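Local coordinates for prolyl endopeptidase (PDB 2BKL), which probably cleaves oligopeptides on the carboxyl side of proline, and far less readily of alanine, as a serine endopeptidase, at residues Ala320-Leu332 / Glu335-Leu349. Numbering follows the deposited sequence.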
ATOM      1  N   ALA A 320      13.567  -8.998  17.257  1.00 12.85           N
ATOM      2  CA  ALA A 320      12.341  -8.797  16.506  1.00 10.67           C
ATOM      3  C   ALA A 320      11.994  -7.323  16.284  1.00  9.85           C
ATOM      4  O   ALA A 320      12.303  -6.484  17.137  1.00 10.40           O
ATOM      5  CB  ALA A 320      11.173  -9.477  17.222  1.00 10.54           C
ATOM      6  N   SER A 321      11.379  -7.012  15.156  1.00  8.25           N
ATOM      7  CA  SER A 321      10.976  -5.649  14.841  1.00  8.35           C
ATOM      8  C   SER A 321       9.570  -5.411  15.360  1.00  7.12           C
ATOM      9  O   SER A 321       8.646  -6.123  14.994  1.00  8.86           O
ATOM     10  CB  SER A 321      10.991  -5.402  13.340  1.00 11.77           C
ATOM     11  OG  SER A 321      12.282  -5.664  12.805  1.00 13.39           O
ATOM     12  N   LEU A 322       9.379  -4.387  16.184  1.00  6.71           N
ATOM     13  CA  LEU A 322       8.069  -4.045  16.698  1.00  5.88           C
ATOM     14  C   LEU A 322       7.388  -3.133  15.700  1.00  6.72           C
ATOM     15  O   LEU A 322       7.915  -2.080  15.386  1.00  9.66           O
ATOM     16  CB  LEU A 322       8.184  -3.385  18.073  1.00  6.79           C
ATOM     17  CG  LEU A 322       6.856  -2.935  18.699  1.00  9.14           C
ATOM     18  CD1 LEU A 322       5.868  -4.091  18.829  1.00  8.35           C
ATOM     19  CD2 LEU A 322       7.056  -2.281  20.024  1.00  9.27           C
ATOM     20  N   LEU A 323       6.254  -3.573  15.139  1.00  6.65           N
ATOM     21  CA  LEU A 323       5.558  -2.830  14.070  1.00  7.75           C
ATOM     22  C   LEU A 323       4.416  -1.979  14.557  1.00  8.80           C
ATOM     23  O   LEU A 323       4.176  -0.911  14.005  1.00 11.46           O
ATOM     24  CB  LEU A 323       5.000  -3.789  13.012  1.00  9.13           C
ATOM     25  CG  LEU A 323       5.932  -4.727  12.296  1.00 11.58           C
ATOM     26  CD1 LEU A 323       5.096  -5.439  11.204  1.00 12.38           C
ATOM     27  CD2 LEU A 323       7.125  -3.988  11.757  1.00 10.95           C
ATOM     28  N   SER A 324       3.647  -2.467  15.529  1.00  8.37           N
ATOM     29  CA  SER A 324       2.483  -1.718  15.980  1.00  8.21           C
ATOM     30  C   SER A 324       2.094  -2.138  17.382  1.00  7.89           C
ATOM     31  O   SER A 324       2.447  -3.241  17.860  1.00  7.99           O
ATOM     32  CB  SER A 324       1.289  -1.908  15.064  1.00 14.01           C
ATOM     33  OG  SER A 324       0.783  -3.209  15.167  1.00 17.12           O
ATOM     34  N   VAL A 325       1.353  -1.253  18.010  1.00  7.71           N
ATOM     35  CA  VAL A 325       0.835  -1.445  19.345  1.00  8.56           C
ATOM     36  C   VAL A 325      -0.601  -1.039  19.307  1.00  8.60           C
ATOM     37  O   VAL A 325      -0.932   0.062  18.847  1.00 12.30           O
ATOM     38  CB  VAL A 325       1.527  -0.534  20.368  1.00 12.45           C
ATOM     39  CG1 VAL A 325       0.885  -0.708  21.723  1.00 14.57           C
ATOM     40  CG2 VAL A 325       2.982  -0.820  20.416  1.00 14.89           C
ATOM     41  N   SER A 326      -1.455  -1.903  19.839  1.00  8.65           N
ATOM     42  CA  SER A 326      -2.850  -1.560  20.034  1.00 10.87           C
ATOM     43  C   SER A 326      -3.249  -1.784  21.476  1.00  9.37           C
ATOM     44  O   SER A 326      -2.691  -2.634  22.171  1.00 12.36           O
ATOM     45  CB  SER A 326      -3.755  -2.354  19.116  1.00 13.13           C
ATOM     46  OG  SER A 326      -3.725  -3.730  19.426  1.00 17.02           O
ATOM     47  N   ILE A 327      -4.185  -0.986  21.953  1.00  7.39           N
ATOM     48  CA  ILE A 327      -4.708  -1.181  23.281  1.00  7.91           C
ATOM     49  C   ILE A 327      -6.056  -1.858  23.145  1.00  8.18           C
ATOM     50  O   ILE A 327      -7.007  -1.286  22.591  1.00  8.07           O
ATOM     51  CB  ILE A 327      -4.867   0.161  24.013  1.00  9.64           C
ATOM     52  CG1 ILE A 327      -3.551   0.949  24.005  1.00 11.66           C
ATOM     53  CG2 ILE A 327      -5.371  -0.091  25.423  1.00 11.19           C
ATOM     54  CD1 ILE A 327      -3.649   2.344  24.633  1.00 12.38           C
ATOM     55  N   VAL A 328      -6.115  -3.100  23.605  1.00  7.62           N
ATOM     56  CA  VAL A 328      -7.324  -3.907  23.524  1.00  6.69           C
ATOM     57  C   VAL A 328      -7.583  -4.602  24.839  1.00  7.57           C
ATOM     58  O   VAL A 328      -6.668  -5.108  25.483  1.00  7.20           O
ATOM     59  CB  VAL A 328      -7.222  -4.948  22.393  1.00  8.61           C
ATOM     60  CG1 VAL A 328      -7.320  -4.289  21.041  1.00  9.05           C
ATOM     61  CG2 VAL A 328      -5.947  -5.841  22.507  1.00  9.02           C
ATOM     62  N   GLY A 329      -8.829  -4.570  25.277  1.00  7.54           N
ATOM     63  CA  GLY A 329      -9.199  -5.280  26.487  1.00  9.47           C
ATOM     64  C   GLY A 329      -8.341  -4.954  27.689  1.00  8.69           C
ATOM     65  O   GLY A 329      -7.982  -5.864  28.443  1.00  9.89           O
ATOM     66  N   GLY A 330      -7.948  -3.700  27.821  1.00  8.64           N
ATOM     67  CA  GLY A 330      -7.177  -3.276  28.994  1.00  9.62           C
ATOM     68  C   GLY A 330      -5.735  -3.731  29.001  1.00  8.35           C
ATOM     69  O   GLY A 330      -5.076  -3.677  30.034  1.00 10.24           O
ATOM     70  N   HIS A 331      -5.244  -4.160  27.839  1.00  7.82           N
ATOM     71  CA  HIS A 331      -3.892  -4.678  27.641  1.00  8.23           C
ATOM     72  C   HIS A 331      -3.263  -4.037  26.401  1.00  7.57           C
ATOM     73  O   HIS A 331      -3.944  -3.393  25.587  1.00  7.59           O
ATOM     74  CB  HIS A 331      -3.939  -6.197  27.414  1.00  8.41           C
ATOM     75  CG  HIS A 331      -4.248  -6.994  28.646  1.00  8.46           C
ATOM     76  ND1 HIS A 331      -5.454  -6.906  29.302  1.00  9.95           N
ATOM     77  CD2 HIS A 331      -3.514  -7.900  29.330  1.00 12.22           C
ATOM     78  CE1 HIS A 331      -5.438  -7.693  30.365  1.00 12.46           C
ATOM     79  NE2 HIS A 331      -4.277  -8.324  30.398  1.00 12.56           N
ATOM     80  N   LEU A 332      -1.950  -4.180  26.273  1.00  7.23           N
ATOM     81  CA  LEU A 332      -1.220  -3.867  25.042  1.00  6.84           C
ATOM     82  C   LEU A 332      -1.109  -5.099  24.166  1.00  7.36           C
ATOM     83  O   LEU A 332      -0.775  -6.163  24.646  1.00  9.28           O
ATOM     84  CB  LEU A 332       0.182  -3.369  25.386  1.00  7.70           C
ATOM     85  CG  LEU A 332       0.255  -2.107  26.256  1.00  7.58           C
ATOM     86  CD1 LEU A 332       1.702  -1.808  26.546  1.00 10.98           C
ATOM     87  CD2 LEU A 332      -0.416  -0.917  25.627  1.00 11.08           C
ATOM     88  N   GLU A 335       2.638  -6.249  17.902  1.00  7.16           N
ATOM     89  CA  GLU A 335       2.862  -6.986  16.664  1.00  7.29           C
ATOM     90  C   GLU A 335       4.334  -6.866  16.298  1.00  7.46           C
ATOM     91  O   GLU A 335       4.819  -5.786  15.978  1.00  9.12           O
ATOM     92  CB  GLU A 335       2.014  -6.425  15.530  1.00 10.20           C
ATOM     93  CG  GLU A 335       2.138  -7.190  14.217  1.00 14.46           C
ATOM     94  CD  GLU A 335       1.570  -6.438  13.027  1.00 16.64           C
ATOM     95  OE1 GLU A 335       1.082  -5.298  13.144  1.00 21.99           O
ATOM     96  OE2 GLU A 335       1.684  -6.998  11.926  1.00 25.28           O
ATOM     97  N   TYR A 336       5.022  -7.996  16.345  1.00  7.15           N
ATOM     98  CA  TYR A 336       6.453  -8.140  16.018  1.00  7.33           C
ATOM     99  C   TYR A 336       6.615  -8.859  14.672  1.00  9.42           C
ATOM    100  O   TYR A 336       5.744  -9.598  14.241  1.00 11.14           O
ATOM    101  CB  TYR A 336       7.192  -8.916  17.081  1.00  8.88           C
ATOM    102  CG  TYR A 336       7.416  -8.147  18.362  1.00  7.13           C
ATOM    103  CD1 TYR A 336       8.506  -7.297  18.514  1.00  7.90           C
ATOM    104  CD2 TYR A 336       6.528  -8.246  19.414  1.00  8.39           C
ATOM    105  CE1 TYR A 336       8.716  -6.605  19.702  1.00  8.88           C
ATOM    106  CE2 TYR A 336       6.703  -7.560  20.553  1.00  8.58           C
ATOM    107  CZ  TYR A 336       7.811  -6.738  20.718  1.00  9.15           C
ATOM    108  OH  TYR A 336       8.003  -6.022  21.888  1.00  8.84           O
ATOM    109  N   LEU A 337       7.758  -8.610  14.030  1.00  9.50           N
ATOM    110  CA  LEU A 337       8.195  -9.352  12.868  1.00  9.43           C
ATOM    111  C   LEU A 337       9.521 -10.001  13.179  1.00  7.92           C
ATOM    112  O   LEU A 337      10.472  -9.310  13.560  1.00 10.90           O
ATOM    113  CB  LEU A 337       8.351  -8.410  11.684  1.00 11.78           C
ATOM    114  CG  LEU A 337       8.012  -8.927  10.300  1.00 15.27           C
ATOM    115  CD1 LEU A 337       6.528  -9.250  10.184  1.00 12.37           C
ATOM    116  CD2 LEU A 337       8.423  -7.902   9.238  1.00 14.94           C
ATOM    117  N   LYS A 338       9.606 -11.313  13.034  1.00  7.42           N
ATOM    118  CA  LYS A 338      10.834 -12.097  13.221  1.00  9.35           C
ATOM    119  C   LYS A 338      11.142 -12.712  11.869  1.00  7.37           C
ATOM    120  O   LYS A 338      10.369 -13.538  11.375  1.00  7.41           O
ATOM    121  CB  LYS A 338      10.642 -13.205  14.277  1.00 13.24           C
ATOM    122  CG  LYS A 338      10.228 -12.692  15.661  1.00 20.22           C
ATOM    123  CD  LYS A 338       9.903 -13.824  16.664  1.00 22.37           C
ATOM    124  CE  LYS A 338      11.076 -14.792  16.866  1.00 24.26           C
ATOM    125  NZ  LYS A 338      10.721 -15.832  17.912  1.00 26.20           N
ATOM    126  N   ASP A 339      12.260 -12.299  11.274  1.00  8.49           N
ATOM    127  CA  ASP A 339      12.606 -12.701   9.904  1.00  7.38           C
ATOM    128  C   ASP A 339      11.388 -12.655   8.970  1.00  7.80           C
ATOM    129  O   ASP A 339      11.078 -13.608   8.276  1.00  8.50           O
ATOM    130  CB  ASP A 339      13.251 -14.090   9.897  1.00  9.61           C
ATOM    131  CG  ASP A 339      14.605 -14.096  10.544  1.00  9.55           C
ATOM    132  OD1 ASP A 339      15.431 -13.220  10.221  1.00  8.56           O
ATOM    133  OD2 ASP A 339      14.940 -14.968  11.377  1.00 12.67           O
ATOM    134  N   ALA A 340      10.714 -11.517   8.977  1.00  7.83           N
ATOM    135  CA  ALA A 340       9.603 -11.230   8.058  1.00  7.53           C
ATOM    136  C   ALA A 340       8.305 -12.006   8.290  1.00  9.38           C
ATOM    137  O   ALA A 340       7.413 -11.940   7.435  1.00 10.71           O
ATOM    138  CB  ALA A 340      10.040 -11.390   6.618  1.00 10.24           C
ATOM    139  N   THR A 341       8.190 -12.698   9.421  1.00  7.21           N
ATOM    140  CA  THR A 341       6.990 -13.403   9.833  1.00  7.89           C
ATOM    141  C   THR A 341       6.496 -12.825  11.154  1.00  8.25           C
ATOM    142  O   THR A 341       7.259 -12.620  12.082  1.00  8.57           O
ATOM    143  CB  THR A 341       7.356 -14.898   9.981  1.00  9.64           C
ATOM    144  OG1 THR A 341       7.739 -15.419   8.696  1.00 13.79           O
ATOM    145  CG2 THR A 341       6.181 -15.735  10.426  1.00 11.80           C
ATOM    146  N   SER A 342       5.209 -12.588  11.266  1.00  9.37           N
ATOM    147  CA  SER A 342       4.742 -11.885  12.442  1.00  8.15           C
ATOM    148  C   SER A 342       4.438 -12.804  13.626  1.00  8.37           C
ATOM    149  O   SER A 342       4.132 -13.989  13.487  1.00  9.21           O
ATOM    150  CB  SER A 342       3.588 -10.969  12.141  1.00 12.06           C
ATOM    151  OG  SER A 342       2.482 -11.732  11.800  1.00 12.50           O
ATOM    152  N   GLU A 343       4.582 -12.198  14.793  1.00  8.30           N
ATOM    153  CA  GLU A 343       4.254 -12.785  16.079  1.00  7.41           C
ATOM    154  C   GLU A 343       3.525 -11.716  16.863  1.00  7.60           C
ATOM    155  O   GLU A 343       3.895 -10.544  16.813  1.00  9.89           O
ATOM    156  CB  GLU A 343       5.524 -13.211  16.827  1.00 10.26           C
ATOM    157  CG  GLU A 343       5.275 -13.718  18.245  1.00 13.14           C
ATOM    158  CD  GLU A 343       6.419 -14.508  18.819  1.00 17.18           C
ATOM    159  OE1 GLU A 343       6.502 -15.719  18.519  1.00 20.53           O
ATOM    160  OE2 GLU A 343       7.219 -13.925  19.588  1.00 17.79           O
ATOM    161  N   VAL A 344       2.479 -12.101  17.575  1.00  5.46           N
ATOM    162  CA  VAL A 344       1.675 -11.159  18.326  1.00  7.18           C
ATOM    163  C   VAL A 344       1.773 -11.500  19.809  1.00  6.95           C
ATOM    164  O   VAL A 344       1.580 -12.633  20.225  1.00  7.41           O
ATOM    165  CB  VAL A 344       0.221 -11.158  17.832  1.00  8.45           C
ATOM    166  CG1 VAL A 344      -0.619 -10.177  18.669  1.00  8.20           C
ATOM    167  CG2 VAL A 344       0.187 -10.773  16.344  1.00  9.08           C
ATOM    168  N   ARG A 345       2.104 -10.489  20.615  1.00  7.51           N
ATOM    169  CA  ARG A 345       2.321 -10.651  22.056  1.00  7.32           C
ATOM    170  C   ARG A 345       1.405  -9.716  22.836  1.00  8.07           C
ATOM    171  O   ARG A 345       1.236  -8.533  22.486  1.00  9.40           O
ATOM    172  CB  ARG A 345       3.776 -10.339  22.392  1.00  7.45           C
ATOM    173  CG  ARG A 345       4.787 -11.222  21.677  1.00  9.26           C
ATOM    174  CD  ARG A 345       6.204 -10.955  22.122  1.00 11.53           C
ATOM    175  NE  ARG A 345       7.167 -11.580  21.225  1.00 11.80           N
ATOM    176  CZ  ARG A 345       8.440 -11.215  21.108  1.00 13.83           C
ATOM    177  NH1 ARG A 345       8.939 -10.216  21.810  1.00 14.79           N
ATOM    178  NH2 ARG A 345       9.227 -11.858  20.252  1.00 17.76           N
ATOM    179  N   VAL A 346       0.765 -10.257  23.861  1.00  7.74           N
ATOM    180  CA  VAL A 346      -0.111  -9.508  24.750  1.00  7.37           C
ATOM    181  C   VAL A 346       0.680  -9.195  26.007  1.00  7.39           C
ATOM    182  O   VAL A 346       1.328 -10.076  26.560  1.00  8.60           O
ATOM    183  CB  VAL A 346      -1.393 -10.300  25.091  1.00  9.11           C
ATOM    184  CG1 VAL A 346      -2.271  -9.548  26.110  1.00 10.18           C
ATOM    185  CG2 VAL A 346      -2.168 -10.548  23.821  1.00 10.02           C
ATOM    186  N   ALA A 347       0.651  -7.941  26.407  1.00  6.91           N
ATOM    187  CA  ALA A 347       1.321  -7.458  27.624  1.00  6.77           C
ATOM    188  C   ALA A 347       0.360  -6.620  28.453  1.00  8.01           C
ATOM    189  O   ALA A 347      -0.630  -6.105  27.932  1.00  8.38           O
ATOM    190  CB  ALA A 347       2.543  -6.621  27.271  1.00  8.22           C
ATOM    191  N   THR A 348       0.661  -6.435  29.741  1.00  8.55           N
ATOM    192  CA  THR A 348      -0.155  -5.531  30.526  1.00  7.70           C
ATOM    193  C   THR A 348       0.153  -4.109  30.126  1.00  7.90           C
ATOM    194  O   THR A 348       1.123  -3.828  29.413  1.00  9.85           O
ATOM    195  CB  THR A 348       0.088  -5.678  32.044  1.00  8.10           C
ATOM    196  OG1 THR A 348       1.408  -5.234  32.351  1.00  9.17           O
ATOM    197  CG2 THR A 348       0.007  -7.152  32.483  1.00  9.00           C
ATOM    198  N   LEU A 349      -0.656  -3.191  30.622  1.00  8.54           N
ATOM    199  CA  LEU A 349      -0.423  -1.763  30.395  1.00 10.84           C
ATOM    200  C   LEU A 349       0.896  -1.263  31.007  1.00 10.39           C
ATOM    201  O   LEU A 349       1.395  -0.211  30.626  1.00 12.54           O
ATOM    202  CB  LEU A 349      -1.602  -0.945  30.927  1.00 11.90           C
ATOM    203  CG  LEU A 349      -2.938  -1.124  30.223  1.00 14.16           C
ATOM    204  CD1 LEU A 349      -4.029  -0.348  30.971  1.00 14.06           C
ATOM    205  CD2 LEU A 349      -2.859  -0.709  28.764  1.00 14.23           C
TER
HETATM  206  O   HOH W   1      -3.168  -4.478  31.785  1.00 18.95           O
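Glu-335 meets Ser-324 and Leu-323 at a classic beta bulge. Its backbone O takes the N-H of Leu-323, and its N donates to Ser-324 O in a nearly straight bond (3.0 Å, 177°). With CG anti to the backbone N (chi1 -177°) and the chain extended beyond it, the carboxylate comes alongside the Ser-324 hydroxyl. Ser-324 OG donates to Glu-335 OE1 on its anti lone pair (2.9 Å). The other oxygen, OE2, lies against Leu-323 CD1 at 3.8 Å. Replacing Glu-335 by an alanine is likely to keep the backbone bonds but to leave the Ser-324 hydroxyl without this acceptor and take the carboxylate from beside Leu-323 CD1. Further along, Leu-322 CD1 sits over one face of the Tyr-336 ring in a CH-pi contact, 3.8 Å from its centroid.

At the other end, Leu-332 forms a hydrogen-bonded pair with Ala-347. Its CD1 lies 3.6 Å from Thr-348 O. Its CD2 meets Leu-349 CD2 at 4.0 Å, the two side chains crossing at about a right angle. Leu-349 CG packs on Gly-330 O, which a water links to Leu-349 N. The type I' turn 328-331 joins strands 321-328 and 331-338. With 341-348 they form an antiparallel meander in a four-stranded blade of the beta-propeller domain.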